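PDB 6WBT: cellulase IBT99 from Metagenomes, which probably hydrolyses 6-phospho-alpha-glucosides as a family 4 glycosidase that uses NAD and manganese, and is held here with glucose-6-phosphate. Local coordinates for residues 242-254 against 265-279. Sequence-based numbering, arbitrary orientation.
Sequences PDWVHTFKNSALI and TYWQYYLMPDSIVDY. With G6P (6-O-phosphono-alpha-D-glucopyranose), chain F.
The His246 and Tyr279 rings lie face to face, centroids 3.8 Å apart and planes only 8° from parallel. Asn250 sits over the opposite face of His246, offset toward its rim, and Ile276 CD1 meets that ring at its edge. The Tyr279 ring has Asp243 OD1 at its own edge; the Asp243 carboxylate stands nearly upright to it, planes 85° apart. With CG anti to the backbone N (chi1 167°), the Tyr279 ring is laid over the face of His246. Were Tyr279 an alanine, one face of His246 would probably lose its stack and Asp243 its neighbour at the ring edge. At the edge of the Phe248 ring lies Thr265 OG1, in plane, while Trp244 CE3 lies over one face, offset toward the rim. G6P O5 lies at the Trp244 ring edge, 3.1 Å from Trp244 CZ2, and G6P C2 at the Tyr266 ring edge.

Further in, methyl groups and the buried amide side chains of Asn250 and Gln268 meet. Thr247 CG2 meets Thr265 CG2 at 3.5 Å, and the extended Gln268 side chain crosses Thr247 at about a right angle. The apolar part gathers round Ile254, which points at 267-272: CD1 lies 3.8 Å from Trp267 CB, CG2 touches Leu271 CD1 at 3.7 Å, and CG1 packs on the selenium of selenomethionine Met272.

Trp244 and Tyr266 both line the G6P pocket, where G6P O3 donates to Tyr266 OH at 3.2 Å. Helix 173-184 packs on Phe248 and Thr265, helix 286-291 on Asp243 and Trp244. Leu271 and Met272 face a second subunit, and Trp267 NE1 bonds Gly203 O in strand 202-210.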
loop_
_atom_site.group_PDB
_atom_site.type_symbol
_atom_site.label_atom_id
_atom_site.label_comp_id
_atom_site.label_asym_id
_atom_site.label_seq_id
_atom_site.Cartn_x
_atom_site.Cartn_y
_atom_site.Cartn_z
ATOM N N PRO A 242 -44.175 -0.337 13.940
ATOM C CA PRO A 242 -44.328 -0.462 12.481
ATOM C C PRO A 242 -43.150 0.088 11.702
ATOM O O PRO A 242 -42.929 -0.334 10.561
ATOM C CB PRO A 242 -45.610 0.330 12.195
ATOM C CG PRO A 242 -45.714 1.298 13.332
ATOM C CD PRO A 242 -45.178 0.565 14.529
ATOM N N ASP A 243 -42.379 1.012 12.283
ATOM C CA ASP A 243 -41.206 1.530 11.590
ATOM C C ASP A 243 -40.127 0.465 11.454
ATOM O O ASP A 243 -39.422 0.428 10.439
ATOM C CB ASP A 243 -40.661 2.756 12.326
ATOM C CG ASP A 243 -39.898 3.697 11.411
ATOM O OD1 ASP A 243 -39.152 3.213 10.534
ATOM O OD2 ASP A 243 -40.050 4.926 11.566
ATOM N N TRP A 244 -39.987 -0.412 12.451
ATOM C CA TRP A 244 -39.001 -1.484 12.350
ATOM C C TRP A 244 -39.434 -2.560 11.364
ATOM O O TRP A 244 -38.582 -3.216 10.755
ATOM C CB TRP A 244 -38.738 -2.101 13.724
ATOM C CG TRP A 244 -37.703 -1.370 14.527
ATOM C CD1 TRP A 244 -37.859 -0.829 15.769
ATOM C CD2 TRP A 244 -36.350 -1.096 14.138
ATOM N NE1 TRP A 244 -36.689 -0.239 16.180
ATOM C CE2 TRP A 244 -35.747 -0.388 15.196
ATOM C CE3 TRP A 244 -35.590 -1.380 12.998
ATOM C CZ2 TRP A 244 -34.422 0.039 15.149
ATOM C CZ3 TRP A 244 -34.275 -0.954 12.954
ATOM C CH2 TRP A 244 -33.705 -0.254 14.022
ATOM N N VAL A 245 -40.742 -2.761 11.197
ATOM C CA VAL A 245 -41.221 -3.715 10.200
ATOM C C VAL A 245 -40.906 -3.212 8.798
ATOM O O VAL A 245 -40.393 -3.955 7.953
ATOM C CB VAL A 245 -42.728 -3.971 10.381
ATOM C CG1 VAL A 245 -43.205 -5.032 9.399
ATOM C CG2 VAL A 245 -43.028 -4.385 11.809
ATOM N N HIS A 246 -41.214 -1.940 8.530
ATOM C CA HIS A 246 -40.858 -1.339 7.250
ATOM C C HIS A 246 -39.350 -1.299 7.053
ATOM O O HIS A 246 -38.867 -1.417 5.921
ATOM C CB HIS A 246 -41.447 0.071 7.160
ATOM C CG HIS A 246 -40.968 0.854 5.978
ATOM N ND1 HIS A 246 -41.618 0.841 4.762
ATOM C CD2 HIS A 246 -39.906 1.679 5.826
ATOM C CE1 HIS A 246 -40.976 1.622 3.913
ATOM N NE2 HIS A 246 -39.933 2.143 4.533
ATOM N N THR A 247 -38.592 -1.144 8.140
ATOM C CA THR A 247 -37.140 -1.064 8.029
ATOM C C THR A 247 -36.534 -2.417 7.674
ATOM O O THR A 247 -35.608 -2.493 6.859
ATOM C CB THR A 247 -36.547 -0.536 9.335
ATOM O OG1 THR A 247 -37.305 0.596 9.779
ATOM C CG2 THR A 247 -35.112 -0.108 9.126
ATOM N N PHE A 248 -37.041 -3.496 8.276
ATOM C CA PHE A 248 -36.508 -4.820 7.971
ATOM C C PHE A 248 -36.991 -5.327 6.617
ATOM O O PHE A 248 -36.247 -6.024 5.919
ATOM C CB PHE A 248 -36.891 -5.811 9.069
ATOM C CG PHE A 248 -36.127 -5.629 10.348
ATOM C CD1 PHE A 248 -34.841 -5.116 10.340
ATOM C CD2 PHE A 248 -36.698 -5.975 11.562
ATOM C CE1 PHE A 248 -34.139 -4.950 11.521
ATOM C CE2 PHE A 248 -36.003 -5.811 12.743
ATOM C CZ PHE A 248 -34.721 -5.298 12.724
ATOM N N LYS A 249 -38.223 -4.992 6.233
ATOM C CA LYS A 249 -38.786 -5.479 4.980
ATOM C C LYS A 249 -38.226 -4.763 3.758
ATOM O O LYS A 249 -38.410 -5.250 2.636
ATOM C CB LYS A 249 -40.312 -5.347 5.013
ATOM C CG LYS A 249 -41.040 -6.273 4.050
ATOM C CD LYS A 249 -42.546 -6.194 4.238
ATOM C CE LYS A 249 -42.963 -6.690 5.615
ATOM N NZ LYS A 249 -42.629 -8.128 5.819
ATOM N N ASN A 250 -37.548 -3.627 3.939
ATOM C CA ASN A 250 -36.918 -2.939 2.819
ATOM C C ASN A 250 -35.646 -3.627 2.345
ATOM O O ASN A 250 -35.174 -3.332 1.242
ATOM C CB ASN A 250 -36.604 -1.488 3.193
ATOM C CG ASN A 250 -37.661 -0.518 2.705
ATOM O OD1 ASN A 250 -38.593 -0.179 3.431
ATOM N ND2 ASN A 250 -37.520 -0.068 1.463
ATOM N N SER A 251 -35.080 -4.532 3.148
ATOM C CA SER A 251 -33.871 -5.242 2.752
ATOM C C SER A 251 -34.109 -6.222 1.612
ATOM O O SER A 251 -33.135 -6.728 1.042
ATOM C CB SER A 251 -33.282 -5.983 3.953
ATOM O OG SER A 251 -32.962 -5.086 5.001
ATOM N N ALA A 252 -35.369 -6.501 1.267
ATOM C CA ALA A 252 -35.655 -7.419 0.170
ATOM C C ALA A 252 -35.191 -6.848 -1.163
ATOM O O ALA A 252 -34.634 -7.572 -1.996
ATOM C CB ALA A 252 -37.150 -7.735 0.128
ATOM N N LEU A 253 -35.412 -5.550 -1.383
ATOM C CA LEU A 253 -34.989 -4.931 -2.635
ATOM C C LEU A 253 -33.471 -4.862 -2.732
ATOM O O LEU A 253 -32.899 -5.126 -3.797
ATOM C CB LEU A 253 -35.598 -3.533 -2.766
ATOM C CG LEU A 253 -37.081 -3.411 -3.134
ATOM C CD1 LEU A 253 -37.415 -4.296 -4.328
ATOM C CD2 LEU A 253 -37.996 -3.716 -1.953
ATOM N N ILE A 254 -32.800 -4.514 -1.633
ATOM C CA ILE A 254 -31.345 -4.396 -1.658
ATOM C C ILE A 254 -30.698 -5.766 -1.829
ATOM O O ILE A 254 -29.724 -5.917 -2.576
ATOM C CB ILE A 254 -30.847 -3.683 -0.388
ATOM C CG1 ILE A 254 -31.447 -2.279 -0.299
ATOM C CG2 ILE A 254 -29.328 -3.618 -0.371
ATOM C CD1 ILE A 254 -30.992 -1.492 0.909
ATOM N N THR A 265 -28.942 -3.309 7.675
ATOM C CA THR A 265 -30.263 -2.692 7.610
ATOM C C THR A 265 -30.177 -1.225 7.193
ATOM O O THR A 265 -31.020 -0.740 6.429
ATOM C CB THR A 265 -30.963 -2.842 8.963
ATOM O OG1 THR A 265 -31.516 -4.160 9.071
ATOM C CG2 THR A 265 -32.067 -1.821 9.127
ATOM N N TYR A 266 -29.147 -0.514 7.654
ATOM C CA TYR A 266 -29.060 0.926 7.435
ATOM C C TYR A 266 -28.715 1.312 6.000
ATOM O O TYR A 266 -28.645 2.513 5.715
ATOM C CB TYR A 266 -28.041 1.537 8.395
ATOM C CG TYR A 266 -28.620 1.871 9.750
ATOM C CD1 TYR A 266 -29.216 3.102 9.986
ATOM C CD2 TYR A 266 -28.578 0.954 10.791
ATOM C CE1 TYR A 266 -29.749 3.414 11.220
ATOM C CE2 TYR A 266 -29.109 1.259 12.030
ATOM C CZ TYR A 266 -29.694 2.489 12.239
ATOM O OH TYR A 266 -30.225 2.796 13.471
ATOM N N TRP A 267 -28.503 0.355 5.094
ATOM C CA TRP A 267 -28.391 0.701 3.681
ATOM C C TRP A 267 -29.703 1.218 3.109
ATOM O O TRP A 267 -29.722 1.696 1.969
ATOM C CB TRP A 267 -27.915 -0.506 2.872
ATOM C CG TRP A 267 -26.462 -0.800 3.047
ATOM C CD1 TRP A 267 -25.909 -1.793 3.802
ATOM C CD2 TRP A 267 -25.367 -0.085 2.461
ATOM N NE1 TRP A 267 -24.539 -1.745 3.718
ATOM C CE2 TRP A 267 -24.181 -0.705 2.902
ATOM C CE3 TRP A 267 -25.276 1.016 1.605
ATOM C CZ2 TRP A 267 -22.921 -0.258 2.516
ATOM C CZ3 TRP A 267 -24.023 1.457 1.224
ATOM C CH2 TRP A 267 -22.862 0.819 1.677
ATOM N N GLN A 268 -30.792 1.130 3.877
ATOM C CA GLN A 268 -32.083 1.649 3.442
ATOM C C GLN A 268 -32.026 3.145 3.160
ATOM O O GLN A 268 -32.743 3.638 2.281
ATOM C CB GLN A 268 -33.128 1.342 4.514
ATOM C CG GLN A 268 -34.530 1.818 4.216
ATOM C CD GLN A 268 -35.393 1.845 5.461
ATOM O OE1 GLN A 268 -36.616 1.733 5.387
ATOM N NE2 GLN A 268 -34.757 2.000 6.615
ATOM N N TYR A 269 -31.181 3.882 3.881
ATOM C CA TYR A 269 -31.124 5.331 3.748
ATOM C C TYR A 269 -30.074 5.807 2.753
ATOM O O TYR A 269 -30.205 6.916 2.221
ATOM C CB TYR A 269 -30.855 5.975 5.112
ATOM C CG TYR A 269 -31.730 5.435 6.220
ATOM C CD1 TYR A 269 -31.205 4.611 7.206
ATOM C CD2 TYR A 269 -33.085 5.738 6.272
ATOM C CE1 TYR A 269 -32.002 4.111 8.219
ATOM C CE2 TYR A 269 -33.889 5.242 7.280
ATOM C CZ TYR A 269 -33.343 4.430 8.251
ATOM O OH TYR A 269 -34.140 3.935 9.256
ATOM N N TYR A 270 -29.041 5.007 2.490
ATOM C CA TYR A 270 -28.005 5.390 1.538
ATOM C C TYR A 270 -28.351 4.963 0.116
ATOM O O TYR A 270 -28.269 5.770 -0.815
ATOM C CB TYR A 270 -26.657 4.794 1.955
ATOM C CG TYR A 270 -26.073 5.413 3.203
ATOM C CD1 TYR A 270 -25.319 6.577 3.133
ATOM C CD2 TYR A 270 -26.274 4.836 4.449
ATOM C CE1 TYR A 270 -24.781 7.148 4.271
ATOM C CE2 TYR A 270 -25.741 5.400 5.591
ATOM C CZ TYR A 270 -24.996 6.556 5.497
ATOM O OH TYR A 270 -24.462 7.122 6.632
ATOM N N LEU A 271 -28.734 3.700 -0.068
ATOM C CA LEU A 271 -29.078 3.207 -1.395
ATOM C C LEU A 271 -30.464 3.644 -1.844
ATOM O O LEU A 271 -30.726 3.678 -3.052
ATOM C CB LEU A 271 -28.984 1.681 -1.433
ATOM C CG LEU A 271 -27.595 1.091 -1.182
ATOM C CD1 LEU A 271 -27.643 -0.427 -1.213
ATOM C CD2 LEU A 271 -26.597 1.621 -2.199
HETATM N N MSE A 272 -31.354 3.971 -0.913
HETATM C CA MSE A 272 -32.707 4.384 -1.268
HETATM C C MSE A 272 -33.174 5.628 -0.507
HETATM O O MSE A 272 -34.125 5.553 0.269
HETATM C CB MSE A 272 -33.689 3.234 -1.016
HETATM C CG MSE A 272 -33.303 1.920 -1.684
HETATM SE SE MSE A 272 -34.183 0.359 -0.909
HETATM C CE MSE A 272 -35.939 0.543 -1.734
ATOM N N PRO A 273 -32.517 6.774 -0.725
ATOM C CA PRO A 273 -33.001 8.005 -0.084
ATOM C C PRO A 273 -34.321 8.494 -0.654
ATOM O O PRO A 273 -35.060 9.194 0.049
ATOM C CB PRO A 273 -31.867 9.006 -0.340
ATOM C CG PRO A 273 -31.221 8.514 -1.581
ATOM C CD PRO A 273 -31.291 7.015 -1.507
ATOM N N ASP A 274 -34.639 8.146 -1.903
ATOM C CA ASP A 274 -35.916 8.552 -2.483
ATOM C C ASP A 274 -37.085 7.943 -1.719
ATOM O O ASP A 274 -38.041 8.641 -1.361
ATOM C CB ASP A 274 -35.976 8.152 -3.959
ATOM C CG ASP A 274 -35.354 9.189 -4.871
ATOM O OD1 ASP A 274 -34.997 10.281 -4.380
ATOM O OD2 ASP A 274 -35.226 8.914 -6.082
ATOM N N SER A 275 -37.023 6.636 -1.454
ATOM C CA SER A 275 -38.128 5.952 -0.795
ATOM C C SER A 275 -38.216 6.254 0.695
ATOM O O SER A 275 -39.170 5.808 1.341
ATOM C CB SER A 275 -38.007 4.442 -1.005
ATOM O OG SER A 275 -36.816 3.941 -0.424
ATOM N N ILE A 276 -37.260 6.990 1.253
ATOM C CA ILE A 276 -37.260 7.317 2.672
ATOM C C ILE A 276 -37.782 8.726 2.926
ATOM O O ILE A 276 -38.522 8.951 3.884
ATOM C CB ILE A 276 -35.846 7.126 3.264
ATOM C CG1 ILE A 276 -35.460 5.649 3.215
ATOM C CG2 ILE A 276 -35.786 7.635 4.692
ATOM C CD1 ILE A 276 -36.501 4.742 3.830
ATOM N N VAL A 277 -37.409 9.685 2.074
ATOM C CA VAL A 277 -37.943 11.037 2.203
ATOM C C VAL A 277 -39.456 11.032 2.029
ATOM O O VAL A 277 -40.169 11.816 2.669
ATOM C CB VAL A 277 -37.256 11.982 1.196
ATOM C CG1 VAL A 277 -37.818 13.391 1.307
ATOM C CG2 VAL A 277 -35.752 11.991 1.421
ATOM N N ASP A 278 -39.974 10.142 1.180
ATOM C CA ASP A 278 -41.417 10.022 1.008
ATOM C C ASP A 278 -42.074 9.278 2.163
ATOM O O ASP A 278 -43.235 9.550 2.489
ATOM C CB ASP A 278 -41.731 9.313 -0.312
ATOM C CG ASP A 278 -41.316 10.125 -1.523
ATOM O OD1 ASP A 278 -40.130 10.507 -1.608
ATOM O OD2 ASP A 278 -42.175 10.376 -2.393
ATOM N N TYR A 279 -41.355 8.345 2.792
ATOM C CA TYR A 279 -41.939 7.542 3.861
ATOM C C TYR A 279 -42.020 8.300 5.180
ATOM O O TYR A 279 -42.933 8.051 5.976
ATOM C CB TYR A 279 -41.136 6.252 4.041
ATOM C CG TYR A 279 -41.454 5.490 5.310
ATOM C CD1 TYR A 279 -42.636 4.773 5.436
ATOM C CD2 TYR A 279 -40.565 5.481 6.377
ATOM C CE1 TYR A 279 -42.929 4.074 6.593
ATOM C CE2 TYR A 279 -40.849 4.786 7.538
ATOM C CZ TYR A 279 -42.031 4.084 7.640
ATOM O OH TYR A 279 -42.316 3.390 8.793
HETATM C C1 G6P F . -30.481 -0.098 16.662
HETATM C C2 G6P F . -29.422 0.826 16.067
HETATM C C3 G6P F . -29.372 2.155 16.811
HETATM C C4 G6P F . -30.768 2.755 16.922
HETATM C C5 G6P F . -31.709 1.730 17.542
HETATM C C6 G6P F . -33.123 2.270 17.733
HETATM O O1 G6P F . -30.095 -0.474 17.989
HETATM O O2 G6P F . -28.140 0.193 16.138
HETATM O O3 G6P F . -28.509 3.062 16.118
HETATM O O4 G6P F . -30.728 3.933 17.735
HETATM O O5 G6P F . -31.742 0.570 16.709
HETATM O O6 G6P F . -33.189 3.657 17.408
HETATM P P G6P F . -34.476 4.518 17.847
HETATM O O1P G6P F . -34.737 5.419 16.665
HETATM O O2P G6P F . -34.040 5.227 19.106
HETATM O O3P G6P F . -35.542 3.472 18.073
#